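Side-chain contacts in Baccell_00875 (Bacteroides cellulosilyticus DSM 14838, PDB 5NO8), which probably cleaves the L-rhamnose-glucuronic acid linkage that caps complex arabinogalactan proteins, acting as a polysaccharide lyase: residues S633-K636 / R637-N640; K563-D566 / E567-Q571. All coordinates share one frame; numbering follows the deposited sequence.

Contact 1 of 2, residues S633-K636 / R637-N640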
ATOM      1  N   SER A 633       8.741 -10.654  17.570  1.00 23.74           N
ATOM      2  CA  SER A 633       7.672 -10.846  16.579  1.00 23.32           C
ATOM      3  C   SER A 633       7.641  -9.638  15.631  1.00 21.17           C
ATOM      4  O   SER A 633       7.344  -9.789  14.457  1.00 21.63           O
ATOM      5  CB  SER A 633       6.288 -11.129  17.221  1.00 24.31           C
ATOM      6  OG  SER A 633       5.696  -9.962  17.813  1.00 26.79           O
ATOM      7  N   TYR A 634       7.951  -8.449  16.143  1.00 20.37           N
ATOM      8  CA  TYR A 634       8.039  -7.265  15.311  1.00 18.73           C
ATOM      9  C   TYR A 634       9.207  -7.242  14.361  1.00 18.15           C
ATOM     10  O   TYR A 634       9.060  -6.705  13.258  1.00 18.13           O
ATOM     11  CB  TYR A 634       7.947  -5.983  16.139  1.00 19.44           C
ATOM     12  CG  TYR A 634       6.505  -5.656  16.436  1.00 20.49           C
ATOM     13  CD1 TYR A 634       5.855  -6.194  17.551  1.00 22.92           C
ATOM     14  CD2 TYR A 634       5.768  -4.862  15.564  1.00 22.16           C
ATOM     15  CE1 TYR A 634       4.506  -5.920  17.810  1.00 22.81           C
ATOM     16  CE2 TYR A 634       4.429  -4.576  15.819  1.00 22.67           C
ATOM     17  CZ  TYR A 634       3.810  -5.111  16.945  1.00 23.41           C
ATOM     18  OH  TYR A 634       2.494  -4.819  17.176  1.00 24.47           O
ATOM     19  N   GLN A 635      10.345  -7.837  14.736  1.00 16.92           N
ATOM     20  CA  GLN A 635      11.433  -7.986  13.800  1.00 18.08           C
ATOM     21  C   GLN A 635      11.050  -8.916  12.633  1.00 16.28           C
ATOM     22  O   GLN A 635      11.417  -8.630  11.490  1.00 15.97           O
ATOM     23  CB  GLN A 635      12.729  -8.458  14.491  1.00 18.42           C
ATOM     24  CG  GLN A 635      13.923  -8.713  13.571  1.00 18.99           C
ATOM     25  CD  GLN A 635      14.335  -7.522  12.739  1.00 19.69           C
ATOM     26  OE1 GLN A 635      14.084  -6.367  13.099  1.00 20.79           O
ATOM     27  NE2 GLN A 635      14.972  -7.789  11.609  1.00 18.49           N
ATOM     28  N   LYS A 636      10.337  -9.997  12.915  1.00 17.44           N
ATOM     29  CA  LYS A 636       9.877 -10.899  11.850  1.00 19.52           C
ATOM     30  C   LYS A 636       8.894 -10.166  10.934  1.00 18.45           C
ATOM     31  O   LYS A 636       8.920 -10.335   9.710  1.00 17.37           O
ATOM     32  CB  LYS A 636       9.230 -12.147  12.424  1.00 22.84           C
ATOM     33  CG  LYS A 636      10.175 -12.991  13.255  1.00 27.89           C
ATOM     34  CD  LYS A 636      11.327 -13.514  12.436  1.00 31.99           C
ATOM     35  CE  LYS A 636      11.946 -14.711  13.133  1.00 38.54           C
ATOM     36  NZ  LYS A 636      13.180 -15.131  12.413  1.00 42.89           N
ATOM     37  N   ARG A 637       8.041  -9.343  11.530  1.00 17.44           N
ATOM     38  CA  ARG A 637       7.132  -8.511  10.739  1.00 16.99           C
ATOM     39  C   ARG A 637       7.841  -7.478   9.886  1.00 15.48           C
ATOM     40  O   ARG A 637       7.532  -7.313   8.699  1.00 15.14           O
ATOM     41  CB  ARG A 637       6.063  -7.908  11.626  1.00 17.71           C
ATOM     42  CG  ARG A 637       5.140  -8.987  12.157  1.00 18.71           C
ATOM     43  CD  ARG A 637       4.205  -8.436  13.210  1.00 20.40           C
ATOM     44  NE  ARG A 637       3.274  -7.474  12.628  1.00 20.69           N
ATOM     45  CZ  ARG A 637       2.330  -6.837  13.311  1.00 23.30           C
ATOM     46  NH1 ARG A 637       2.181  -7.036  14.629  1.00 23.74           N
ATOM     47  NH2 ARG A 637       1.546  -5.984  12.676  1.00 23.51           N
ATOM     48  N   ALA A 638       8.857  -6.826  10.444  1.00 14.08           N
ATOM     49  CA  ALA A 638       9.682  -5.911   9.689  1.00 13.39           C
ATOM     50  C   ALA A 638      10.292  -6.585   8.480  1.00 12.94           C
ATOM     51  O   ALA A 638      10.358  -6.001   7.397  1.00 13.33           O
ATOM     52  CB  ALA A 638      10.799  -5.344  10.575  1.00 13.74           C
ATOM     53  N   GLU A 639      10.785  -7.802   8.684  1.00 13.73           N
ATOM     54  CA  GLU A 639      11.407  -8.574   7.595  1.00 13.81           C
ATOM     55  C   GLU A 639      10.424  -8.884   6.457  1.00 13.02           C
ATOM     56  O   GLU A 639      10.779  -8.819   5.268  1.00 13.37           O
ATOM     57  CB  GLU A 639      12.003  -9.871   8.156  1.00 14.84           C
ATOM     58  CG  GLU A 639      13.297  -9.622   8.928  1.00 16.79           C
ATOM     59  CD  GLU A 639      13.733 -10.763   9.842  1.00 20.29           C
ATOM     60  OE1 GLU A 639      13.096 -11.843   9.804  1.00 23.49           O
ATOM     61  OE2 GLU A 639      14.707 -10.565  10.642  1.00 21.14           O
ATOM     62  N   ASN A 640       9.215  -9.235   6.851  1.00 14.00           N
ATOM     63  CA  ASN A 640       8.126  -9.498   5.916  1.00 14.15           C
ATOM     64  C   ASN A 640       7.785  -8.255   5.089  1.00 14.03           C
ATOM     65  O   ASN A 640       7.650  -8.341   3.849  1.00 14.04           O
ATOM     66  CB  ASN A 640       6.906  -9.997   6.678  1.00 15.22           C
ATOM     67  CG  ASN A 640       5.747 -10.300   5.764  1.00 16.40           C
ATOM     68  OD1 ASN A 640       5.908 -11.009   4.782  1.00 16.85           O
ATOM     69  ND2 ASN A 640       4.586  -9.725   6.061  1.00 16.40           N
TER
HETATM   70  O   HOH W   1       3.496  -9.042  16.443  1.00 28.55           O
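The amide of Q635 donates through NE2 to OE2 of E639 at 3.0 Å, with an N-H...O angle of 156°. The oxygen is met on its anti side, somewhat out of the carboxylate plane, and amide and carboxylate are turned almost perpendicular. Q635 reaches this position because CG stands anti to the backbone N and the chain then bends at chi2 (58°), bringing NE2 one turn up the helix; the same NE2 also bonds the carbonyl of V690. On the other side of E639, K636 runs alongside, its CD 3.6 Å from OE1 of that glutamate, while NZ is too far for a salt bridge. A glutamine in place of E639 would probably leave K636 without its nearby opposite charge.

These i to i+3 and i to i+4 pairs lie on helix 632-644, whose backbone bonds include R637 N to S633 O at 3.0 Å and A638 N to Y634 O at 2.8 Å. The guanidinium of R637 stacks on the Y634 ring, NH1 coming closest, 3.4 Å from Y634 CZ, centres 4.6 Å apart and planes 30° from parallel. A water in the plane of the guanidinium accepts from NH1 and donates to S633 OG, which also bonds D631. Salt bridges to E589 and E576 hold R637 NE and NH2, and E576 also bonds Y634 OH. A638 packs against Y622 of helix 615-629 and V690 of helix 682-692.

Contact 2 of 2, residues K563-D566 / E567-Q571; sequences KYLD and EVKRQ
R570 folds back along the helix so that one face of its guanidinium covers the carbonyl oxygen of D566, 3.8 Å above the plane and over its centre. R570 N gives that oxygen its helical hydrogen bond at 3.0 Å, while the guanidinium merely lies over it. At the guanidinium edge, water 2 accepts from NH2 and donates to K563 O at 2.6 Å, joining residues seven positions apart. D566 OD1 and K569 NZ stay 4.9 Å apart and meet through a second water, which donates to the carboxylate and accepts from the ammonium.

L565 supplies the apolar side. Its CD1 meets V568 CB at 4.1 Å, while CG and CD2 lie near the end of K569, which reaches them because its chain is extended beyond CG (chi2 178°, chi3 -179°).

E567 sets the position of R570. Both NE and NH2 of R570 bond to E567 OE1, side-on and from the same face of the carboxylate, with NH2 making the salt bridge at 2.8 Å. The other oxygen, OE2, uses its anti lone pair to take a nearly straight bond (175°) from Q571 NE2, in the amide plane; Q571 OE1 in turn bonds Y533. Each carboxylate oxygen is thus tied to a different residue, which would limit its rotation.

Y564 and V568 pack on helix 542-559, and L565 and V568 on helix 615-629. E567 and Q571 also lie on the buried side, facing helix 542-559, whereas D566, K569 and R570 form the exposed side, with the water-bridged D566-K569 pair spaced i to i+3: an amphipathic helix within the largely helical C-terminal part of the chain.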
ATOM      1  N   LYS A 563       8.548   8.689  27.915  1.00 33.27           N
ATOM      2  CA  LYS A 563       7.479   9.450  27.274  1.00 33.97           C
ATOM      3  C   LYS A 563       7.438   9.266  25.740  1.00 32.00           C
ATOM      4  O   LYS A 563       6.358   9.304  25.126  1.00 30.59           O
ATOM      5  CB  LYS A 563       7.546  10.941  27.625  1.00 37.51           C
ATOM      6  CG  LYS A 563       8.718  11.724  27.062  1.00 40.70           C
ATOM      7  CD  LYS A 563       8.962  13.007  27.871  1.00 46.80           C
ATOM      8  CE  LYS A 563       9.102  14.263  27.021  1.00 50.76           C
ATOM      9  NZ  LYS A 563       7.783  14.747  26.504  1.00 54.36           N
ATOM     10  N   TYR A 564       8.599   9.061  25.130  1.00 27.50           N
ATOM     11  CA  TYR A 564       8.633   8.841  23.686  1.00 28.65           C
ATOM     12  C   TYR A 564       8.181   7.423  23.331  1.00 26.43           C
ATOM     13  O   TYR A 564       7.415   7.262  22.383  1.00 25.88           O
ATOM     14  CB  TYR A 564       9.999   9.198  23.080  1.00 29.18           C
ATOM     15  CG  TYR A 564      10.445  10.608  23.409  1.00 29.16           C
ATOM     16  CD1 TYR A 564       9.616  11.695  23.162  1.00 29.53           C
ATOM     17  CD2 TYR A 564      11.701  10.856  23.959  1.00 30.65           C
ATOM     18  CE1 TYR A 564      10.007  12.992  23.474  1.00 30.36           C
ATOM     19  CE2 TYR A 564      12.111  12.155  24.264  1.00 31.29           C
ATOM     20  CZ  TYR A 564      11.260  13.219  24.024  1.00 31.79           C
ATOM     21  OH  TYR A 564      11.632  14.520  24.308  1.00 31.73           O
ATOM     22  N   LEU A 565       8.613   6.418  24.091  1.00 25.31           N
ATOM     23  CA  LEU A 565       8.143   5.050  23.892  1.00 26.06           C
ATOM     24  C   LEU A 565       6.662   4.895  24.159  1.00 27.49           C
ATOM     25  O   LEU A 565       5.986   4.128  23.470  1.00 24.22           O
ATOM     26  CB  LEU A 565       8.908   4.020  24.733  1.00 27.90           C
ATOM     27  CG  LEU A 565       8.627   2.520  24.454  1.00 28.29           C
ATOM     28  CD1 LEU A 565       8.642   2.178  22.961  1.00 29.35           C
ATOM     29  CD2 LEU A 565       9.617   1.619  25.190  1.00 30.20           C
ATOM     30  N   ASP A 566       6.142   5.580  25.176  1.00 27.92           N
ATOM     31  CA  ASP A 566       4.695   5.516  25.452  1.00 29.59           C
ATOM     32  C   ASP A 566       3.883   6.095  24.272  1.00 26.39           C
ATOM     33  O   ASP A 566       2.850   5.547  23.911  1.00 27.88           O
ATOM     34  CB  ASP A 566       4.333   6.199  26.792  1.00 33.02           C
ATOM     35  CG  ASP A 566       4.801   5.393  28.034  1.00 38.51           C
ATOM     36  OD1 ASP A 566       5.192   4.196  27.932  1.00 40.93           O
ATOM     37  OD2 ASP A 566       4.746   5.961  29.141  1.00 43.22           O
ATOM     38  N   GLU A 567       4.388   7.142  23.640  1.00 25.83           N
ATOM     39  CA  GLU A 567       3.745   7.693  22.441  1.00 27.58           C
ATOM     40  C   GLU A 567       3.814   6.723  21.236  1.00 26.21           C
ATOM     41  O   GLU A 567       2.819   6.535  20.530  1.00 25.46           O
ATOM     42  CB  GLU A 567       4.329   9.043  22.072  1.00 27.74           C
ATOM     43  CG  GLU A 567       3.561   9.771  20.968  1.00 30.31           C
ATOM     44  CD  GLU A 567       2.101  10.044  21.307  1.00 33.45           C
ATOM     45  OE1 GLU A 567       1.810  10.259  22.499  1.00 37.13           O
ATOM     46  OE2 GLU A 567       1.253  10.071  20.384  1.00 32.12           O
ATOM     47  N   VAL A 568       4.972   6.096  21.048  1.00 24.31           N
ATOM     48  CA  VAL A 568       5.127   5.013  20.053  1.00 24.62           C
ATOM     49  C   VAL A 568       4.041   3.967  20.249  1.00 24.47           C
ATOM     50  O   VAL A 568       3.337   3.634  19.295  1.00 24.07           O
ATOM     51  CB  VAL A 568       6.530   4.344  20.128  1.00 23.84           C
ATOM     52  CG1 VAL A 568       6.590   3.039  19.326  1.00 24.53           C
ATOM     53  CG2 VAL A 568       7.608   5.303  19.665  1.00 24.16           C
ATOM     54  N   LYS A 569       3.910   3.463  21.472  1.00 25.49           N
ATOM     55  CA  LYS A 569       2.929   2.429  21.793  1.00 26.97           C
ATOM     56  C   LYS A 569       1.495   2.884  21.581  1.00 27.12           C
ATOM     57  O   LYS A 569       0.671   2.094  21.131  1.00 25.74           O
ATOM     58  CB  LYS A 569       3.105   1.904  23.221  1.00 28.05           C
ATOM     59  CG  LYS A 569       4.293   0.983  23.351  1.00 29.32           C
ATOM     60  CD  LYS A 569       4.465   0.514  24.778  1.00 32.47           C
ATOM     61  CE  LYS A 569       5.677  -0.385  24.904  1.00 32.91           C
ATOM     62  NZ  LYS A 569       6.191  -0.365  26.293  1.00 35.76           N
ATOM     63  N   ARG A 570       1.205   4.151  21.880  1.00 26.94           N
ATOM     64  CA  ARG A 570      -0.119   4.720  21.595  1.00 28.97           C
ATOM     65  C   ARG A 570      -0.413   4.767  20.085  1.00 28.00           C
ATOM     66  O   ARG A 570      -1.546   4.530  19.678  1.00 27.69           O
ATOM     67  CB  ARG A 570      -0.294   6.139  22.195  1.00 31.46           C
ATOM     68  CG  ARG A 570      -0.685   6.135  23.671  1.00 33.91           C
ATOM     69  CD  ARG A 570      -1.113   7.532  24.156  1.00 36.28           C
ATOM     70  NE  ARG A 570       0.021   8.455  24.206  1.00 36.47           N
ATOM     71  CZ  ARG A 570       0.910   8.538  25.205  1.00 37.38           C
ATOM     72  NH1 ARG A 570       0.807   7.764  26.289  1.00 38.51           N
ATOM     73  NH2 ARG A 570       1.911   9.410  25.119  1.00 34.06           N
ATOM     74  N   GLN A 571       0.595   5.091  19.283  1.00 24.10           N
ATOM     75  CA  GLN A 571       0.409   5.280  17.846  1.00 23.56           C
ATOM     76  C   GLN A 571       0.502   3.990  17.023  1.00 22.51           C
ATOM     77  O   GLN A 571       0.004   3.960  15.894  1.00 20.48           O
ATOM     78  CB  GLN A 571       1.365   6.325  17.308  1.00 24.75           C
ATOM     79  CG  GLN A 571       1.074   7.734  17.841  1.00 26.49           C
ATOM     80  CD  GLN A 571       1.751   8.838  17.056  1.00 27.47           C
ATOM     81  OE1 GLN A 571       2.030   8.690  15.860  1.00 28.45           O
ATOM     82  NE2 GLN A 571       2.022   9.972  17.725  1.00 27.25           N
TER
HETATM   83  O   HOH W   2       4.238  10.091  26.495  1.00 34.71           O
HETATM   84  O   HOH W   3       6.315   2.077  27.423  1.00 47.35           O

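From the N terminus the chain passes through several beta-sheets before it enters the helical region, where contact 2 comes first, on helix 562-576, and contact 1 follows on helix 632-644. Each is local to one helix and closes no long loop; the two lie in series, neither nesting nor crossing. Their centres are about 19 Å apart and their nearest atoms about 8 Å, without touching. Helix 615-629 lies between them in sequence and packs against both, with Y625 meeting V568 and K569 from one contact and Y634 from the other. E576, the last residue of helix 562-576, adds a direct tie by binding Y634 and R637.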